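PDB 3ED5: YfnB from Bacillus subtilis, which is a putative hydrolase of the haloacid dehalogenase superfamily, probably acting as a 5'-nucleotidase, though its true substrate is not established. Local coordinates for residues A[89-92]-A[93-97]; A[219-222]-A[223-227]. All blocks are in the same frame, centred on the assembly; numbering follows the deposited sequence.

Contact 1: residues A[89-92]-A[93-97]; sequences LLEQ and KYRRF. With FMT (formic acid), chain B.
Glu91 and Arg95 sit one turn apart on helix 87-98, their side chains running side by side in the same direction, and join in a salt bridge of the i to i+4 kind. Arg95 approaches side-on: NH2 donates to Glu91 OE2 at 2.8 Å on the syn lone pair, while NE reaches the same oxygen at 2.9 Å. OE2 lies in the guanidinium plane, but the carboxylate is turned 59° away from it, and the one oxygen takes both bonds. The other oxygen, OE1, pairs with Arg73 of helix 66-80, so both ends of this buried carboxylate are satisfied. Glutamate suits the place because its chain, bent by the turn about CB-CG (chi2 62°), holds one oxygen for each arginine.

The far edge of the Arg95 guanidinium meets a formate, probably from the crystallisation liquor: NH2 donates to its O2 at 2.8 Å, NH1 only weakly, and NH1 also bonds Thr131. Along the helix, the backbone is satisfied in the regular way, with Arg95 N on Glu91 O, Tyr94 N on Leu90 O (2.9 Å) and Lys93 N on Leu89 O (3.1 Å). Lys93 lays its CE 4.0 Å from Leu89 CD1, and its ammonium goes on to Asp35 of helix 21-35.

Replacing Arg95 by alanine removes both donors to Glu91 OE2, and this buried oxygen would probably be left without a mate for its charge. If the bound formic acid is ionised, two arginines and two anions would probably come close to balancing in charge, which helps explain how Arg73 NH2 and Arg95 NH2 can lie near each other.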
loop_
_atom_site.group_PDB
_atom_site.type_symbol
_atom_site.label_atom_id
_atom_site.label_comp_id
_atom_site.label_asym_id
_atom_site.label_seq_id
_atom_site.Cartn_x
_atom_site.Cartn_y
_atom_site.Cartn_z
ATOM N N LEU A 89 8.727 19.548 8.602
ATOM C CA LEU A 89 9.819 19.080 9.443
ATOM C C LEU A 89 9.426 17.784 10.192
ATOM O O LEU A 89 10.239 16.831 10.270
ATOM C CB LEU A 89 10.298 20.201 10.400
ATOM C CG LEU A 89 11.315 19.832 11.497
ATOM C CD1 LEU A 89 12.690 19.484 10.939
ATOM C CD2 LEU A 89 11.445 20.971 12.506
ATOM N N LEU A 90 8.185 17.724 10.696
ATOM C CA LEU A 90 7.743 16.554 11.445
ATOM C C LEU A 90 7.664 15.353 10.505
ATOM O O LEU A 90 8.068 14.232 10.850
ATOM C CB LEU A 90 6.396 16.807 12.139
ATOM C CG LEU A 90 6.425 17.703 13.381
ATOM C CD1 LEU A 90 4.999 18.191 13.607
ATOM C CD2 LEU A 90 6.958 16.946 14.598
ATOM N N GLU A 91 7.191 15.621 9.290
ATOM C CA GLU A 91 7.079 14.559 8.282
ATOM C C GLU A 91 8.464 14.034 7.885
ATOM O O GLU A 91 8.655 12.820 7.760
ATOM C CB GLU A 91 6.313 15.071 7.079
ATOM C CG GLU A 91 6.501 14.238 5.747
ATOM C CD GLU A 91 6.015 12.776 5.853
ATOM O OE1 GLU A 91 5.235 12.388 6.758
ATOM O OE2 GLU A 91 6.385 11.988 4.935
ATOM N N GLN A 92 9.429 14.931 7.719
ATOM C CA GLN A 92 10.771 14.506 7.388
ATOM C C GLN A 92 11.328 13.563 8.474
ATOM O O GLN A 92 11.965 12.541 8.162
ATOM C CB GLN A 92 11.619 15.754 7.193
ATOM C CG GLN A 92 13.094 15.581 7.053
ATOM C CD GLN A 92 13.761 16.969 7.023
ATOM O OE1 GLN A 92 13.729 17.660 6.003
ATOM N NE2 GLN A 92 14.327 17.392 8.160
ATOM N N LYS A 93 11.067 13.881 9.751
ATOM C CA LYS A 93 11.540 13.012 10.852
ATOM C C LYS A 93 10.815 11.662 10.871
ATOM O O LYS A 93 11.427 10.598 11.002
ATOM C CB LYS A 93 11.386 13.721 12.221
ATOM C CG LYS A 93 12.325 14.891 12.394
ATOM C CD LYS A 93 11.929 15.707 13.628
ATOM C CE LYS A 93 12.906 16.830 13.900
ATOM N NZ LYS A 93 13.707 16.585 15.132
ATOM N N TYR A 94 9.498 11.716 10.731
ATOM C CA TYR A 94 8.668 10.541 10.667
ATOM C C TYR A 94 9.112 9.636 9.518
ATOM O O TYR A 94 9.226 8.391 9.670
ATOM C CB TYR A 94 7.242 10.984 10.366
ATOM C CG TYR A 94 6.284 9.839 10.245
ATOM C CD1 TYR A 94 5.968 9.091 11.359
ATOM C CD2 TYR A 94 5.686 9.506 9.018
ATOM C CE1 TYR A 94 5.063 8.059 11.309
ATOM C CE2 TYR A 94 4.734 8.442 8.955
ATOM C CZ TYR A 94 4.460 7.726 10.130
ATOM O OH TYR A 94 3.574 6.681 10.218
ATOM N N ARG A 95 9.363 10.276 8.389
ATOM C CA ARG A 95 9.702 9.557 7.137
ATOM C C ARG A 95 10.962 8.684 7.319
ATOM O O ARG A 95 11.037 7.535 6.830
ATOM C CB ARG A 95 9.930 10.599 6.008
ATOM C CG ARG A 95 10.403 10.029 4.654
ATOM C CD ARG A 95 9.359 9.141 4.021
ATOM N NE ARG A 95 7.975 9.692 4.022
ATOM C CZ ARG A 95 6.902 9.004 3.651
ATOM N NH1 ARG A 95 7.036 7.758 3.181
ATOM N NH2 ARG A 95 5.685 9.550 3.703
ATOM N N ARG A 96 11.971 9.249 7.970
ATOM C CA ARG A 96 13.206 8.523 8.226
ATOM C C ARG A 96 12.941 7.259 9.055
ATOM O O ARG A 96 13.446 6.173 8.716
ATOM C CB ARG A 96 14.260 9.418 8.862
ATOM C CG ARG A 96 15.628 8.780 8.855
ATOM C CD ARG A 96 15.846 7.916 10.078
ATOM N NE ARG A 96 16.126 8.746 11.245
ATOM C CZ ARG A 96 16.627 8.291 12.388
ATOM N NH1 ARG A 96 16.893 6.989 12.537
ATOM N NH2 ARG A 96 16.856 9.144 13.382
ATOM N N PHE A 97 12.138 7.393 10.114
ATOM C CA PHE A 97 11.788 6.234 10.947
ATOM C C PHE A 97 10.913 5.223 10.216
ATOM O O PHE A 97 11.112 4.019 10.362
ATOM C CB PHE A 97 11.049 6.656 12.206
ATOM C CG PHE A 97 11.858 7.532 13.130
ATOM C CD1 PHE A 97 13.162 7.177 13.495
ATOM C CD2 PHE A 97 11.295 8.698 13.648
ATOM C CE1 PHE A 97 13.917 7.985 14.386
ATOM C CE2 PHE A 97 12.039 9.514 14.543
ATOM C CZ PHE A 97 13.349 9.158 14.902
HETATM C C FMT B . 3.057 6.968 4.253
HETATM O O1 FMT B . 2.779 7.344 5.378
HETATM O O2 FMT B . 3.612 7.673 3.429
#

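Contact 2: residues A[219-222]-A[223-227]; sequences EIRK and LEELY
Ile220, at the end of the edge strand 218-220, one of the two outermost in the parallel, Rossmann-like HAD sheet, packs against the turn that leads into helix 226-230, where Glu225 folds back over the chain.

Hydrogen bonds from the backbone dominate. Glu225 OE2 accepts from two successive amides, Arg221 N at 2.8 Å and Lys222 N at 2.9 Å, both coming from the same face, above the carboxylate plane. A glutamate suits this place: its CG lies anti to the carbonyl carbon (chi1 -64°) and the chain beyond is extended, which carries the carboxylate back to the amides where the strand ends. In return Glu225 N donates to Lys222 O at 3.0 Å, so the turn is tied by both backbone and side chain.

The charged contact is looser. Lys222 and Glu224 run side by side on the exposed surface, and their salt bridge is a weak one, with NZ 3.2 Å from OE2; long, flexible chains of opposite charge fit such a solvent-facing position.

Apolar packing fills the inner side. Leu223 and Leu226 rest on Leu111 of helix 108-116, and Leu226 and Ile220 on Cys201 of the adjoining strand, as branched aliphatic residues can in a buried seam. The Ile220 and Leu226 side chains cross at about a right angle, CD1 of the isoleucine lying 3.9 Å from CG of the leucine.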
loop_
_atom_site.group_PDB
_atom_site.type_symbol
_atom_site.label_atom_id
_atom_site.label_comp_id
_atom_site.label_asym_id
_atom_site.label_seq_id
_atom_site.Cartn_x
_atom_site.Cartn_y
_atom_site.Cartn_z
ATOM N N GLU A 219 -11.630 -12.574 -1.800
ATOM C CA GLU A 219 -11.297 -11.979 -0.508
ATOM C C GLU A 219 -10.596 -13.062 0.334
ATOM O O GLU A 219 -11.139 -14.173 0.478
ATOM C CB GLU A 219 -12.580 -11.531 0.190
ATOM C CG GLU A 219 -12.258 -10.921 1.579
ATOM C CD GLU A 219 -13.500 -10.500 2.333
ATOM O OE1 GLU A 219 -14.628 -10.536 1.765
ATOM O OE2 GLU A 219 -13.339 -10.138 3.521
ATOM N N ILE A 220 -9.420 -12.741 0.891
ATOM C CA ILE A 220 -8.652 -13.707 1.697
ATOM C C ILE A 220 -8.213 -13.077 3.016
ATOM O O ILE A 220 -8.206 -11.854 3.126
ATOM C CB ILE A 220 -7.417 -14.198 0.962
ATOM C CG1 ILE A 220 -6.449 -13.052 0.655
ATOM C CG2 ILE A 220 -7.841 -14.814 -0.371
ATOM C CD1 ILE A 220 -5.178 -13.529 -0.221
ATOM N N ARG A 221 -7.822 -13.917 3.965
ATOM C CA ARG A 221 -7.227 -13.416 5.216
ATOM C C ARG A 221 -5.712 -13.586 5.229
ATOM O O ARG A 221 -5.009 -12.755 5.795
ATOM C CB ARG A 221 -7.859 -14.095 6.422
ATOM C CG ARG A 221 -9.334 -13.729 6.575
ATOM C CD ARG A 221 -9.942 -14.520 7.709
ATOM N NE ARG A 221 -9.490 -14.023 8.993
ATOM C CZ ARG A 221 -9.718 -14.636 10.153
ATOM N NH1 ARG A 221 -10.386 -15.793 10.192
ATOM N NH2 ARG A 221 -9.267 -14.097 11.273
ATOM N N LYS A 222 -5.197 -14.640 4.607
ATOM C CA LYS A 222 -3.763 -14.879 4.648
ATOM C C LYS A 222 -3.254 -15.012 3.240
ATOM O O LYS A 222 -3.953 -15.548 2.373
ATOM C CB LYS A 222 -3.433 -16.156 5.408
ATOM C CG LYS A 222 -3.819 -16.121 6.889
ATOM C CD LYS A 222 -3.266 -17.309 7.668
ATOM C CE LYS A 222 -3.822 -18.644 7.190
ATOM N NZ LYS A 222 -3.623 -19.718 8.235
ATOM N N LEU A 223 -2.026 -14.552 3.021
ATOM C CA LEU A 223 -1.433 -14.634 1.691
ATOM C C LEU A 223 -1.379 -16.052 1.117
ATOM O O LEU A 223 -1.493 -16.219 -0.095
ATOM C CB LEU A 223 -0.038 -14.017 1.698
ATOM C CG LEU A 223 -0.020 -12.482 1.854
ATOM C CD1 LEU A 223 1.457 -12.016 2.019
ATOM C CD2 LEU A 223 -0.637 -11.742 0.673
ATOM N N GLU A 224 -1.205 -17.056 1.976
ATOM C CA GLU A 224 -1.094 -18.446 1.492
ATOM C C GLU A 224 -2.385 -18.930 0.825
ATOM O O GLU A 224 -2.353 -19.890 0.044
ATOM C CB GLU A 224 -0.680 -19.395 2.622
ATOM C CG GLU A 224 -1.692 -19.468 3.776
ATOM C CD GLU A 224 -1.257 -20.404 4.923
ATOM O OE1 GLU A 224 -0.041 -20.623 5.122
ATOM O OE2 GLU A 224 -2.139 -20.916 5.641
ATOM N N GLU A 225 -3.508 -18.252 1.079
ATOM C CA GLU A 225 -4.756 -18.598 0.378
ATOM C C GLU A 225 -4.642 -18.345 -1.139
ATOM O O GLU A 225 -5.483 -18.817 -1.900
ATOM C CB GLU A 225 -5.941 -17.822 0.948
ATOM C CG GLU A 225 -6.247 -18.172 2.412
ATOM C CD GLU A 225 -7.339 -17.273 2.954
ATOM O OE1 GLU A 225 -8.369 -17.134 2.290
ATOM O OE2 GLU A 225 -7.157 -16.669 4.013
ATOM N N LEU A 226 -3.623 -17.598 -1.578
ATOM C CA LEU A 226 -3.415 -17.371 -3.004
ATOM C C LEU A 226 -3.040 -18.618 -3.788
ATOM O O LEU A 226 -3.316 -18.672 -4.988
ATOM C CB LEU A 226 -2.377 -16.290 -3.265
ATOM C CG LEU A 226 -2.909 -14.871 -3.130
ATOM C CD1 LEU A 226 -1.701 -13.918 -3.141
ATOM C CD2 LEU A 226 -3.922 -14.480 -4.244
ATOM N N TYR A 227 -2.416 -19.605 -3.133
ATOM C CA TYR A 227 -2.042 -20.850 -3.846
ATOM C C TYR A 227 -3.267 -21.477 -4.497
ATOM O O TYR A 227 -3.251 -21.843 -5.685
ATOM C CB TYR A 227 -1.325 -21.845 -2.931
ATOM C CG TYR A 227 0.018 -21.329 -2.484
ATOM C CD1 TYR A 227 1.020 -21.059 -3.421
ATOM C CD2 TYR A 227 0.296 -21.119 -1.129
ATOM C CE1 TYR A 227 2.267 -20.566 -3.032
ATOM C CE2 TYR A 227 1.549 -20.631 -0.716
ATOM C CZ TYR A 227 2.535 -20.371 -1.688
ATOM O OH TYR A 227 3.766 -19.880 -1.324
#

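Contact 1 and contact 2 are both local, formed by residues close in sequence, yet they sit on opposite sides of the chain's centre: their centres are 33 Å apart and their nearest atoms about 20 Å, so they do not touch. Contact 1 belongs to the helical part of the molecule, where helix 87-98 packs on helices 21-35 and 66-80; contact 2 closes one edge of the parallel sheet. The latter is near the probable catalytic centre, for the side chain of Leu223 is about 9 Å from that of Asp13, the nucleophile inferred by similarity. Contact 1 lies away from that aspartate; its formate, probably from the crystallisation liquor, is held by Arg95 and Arg73.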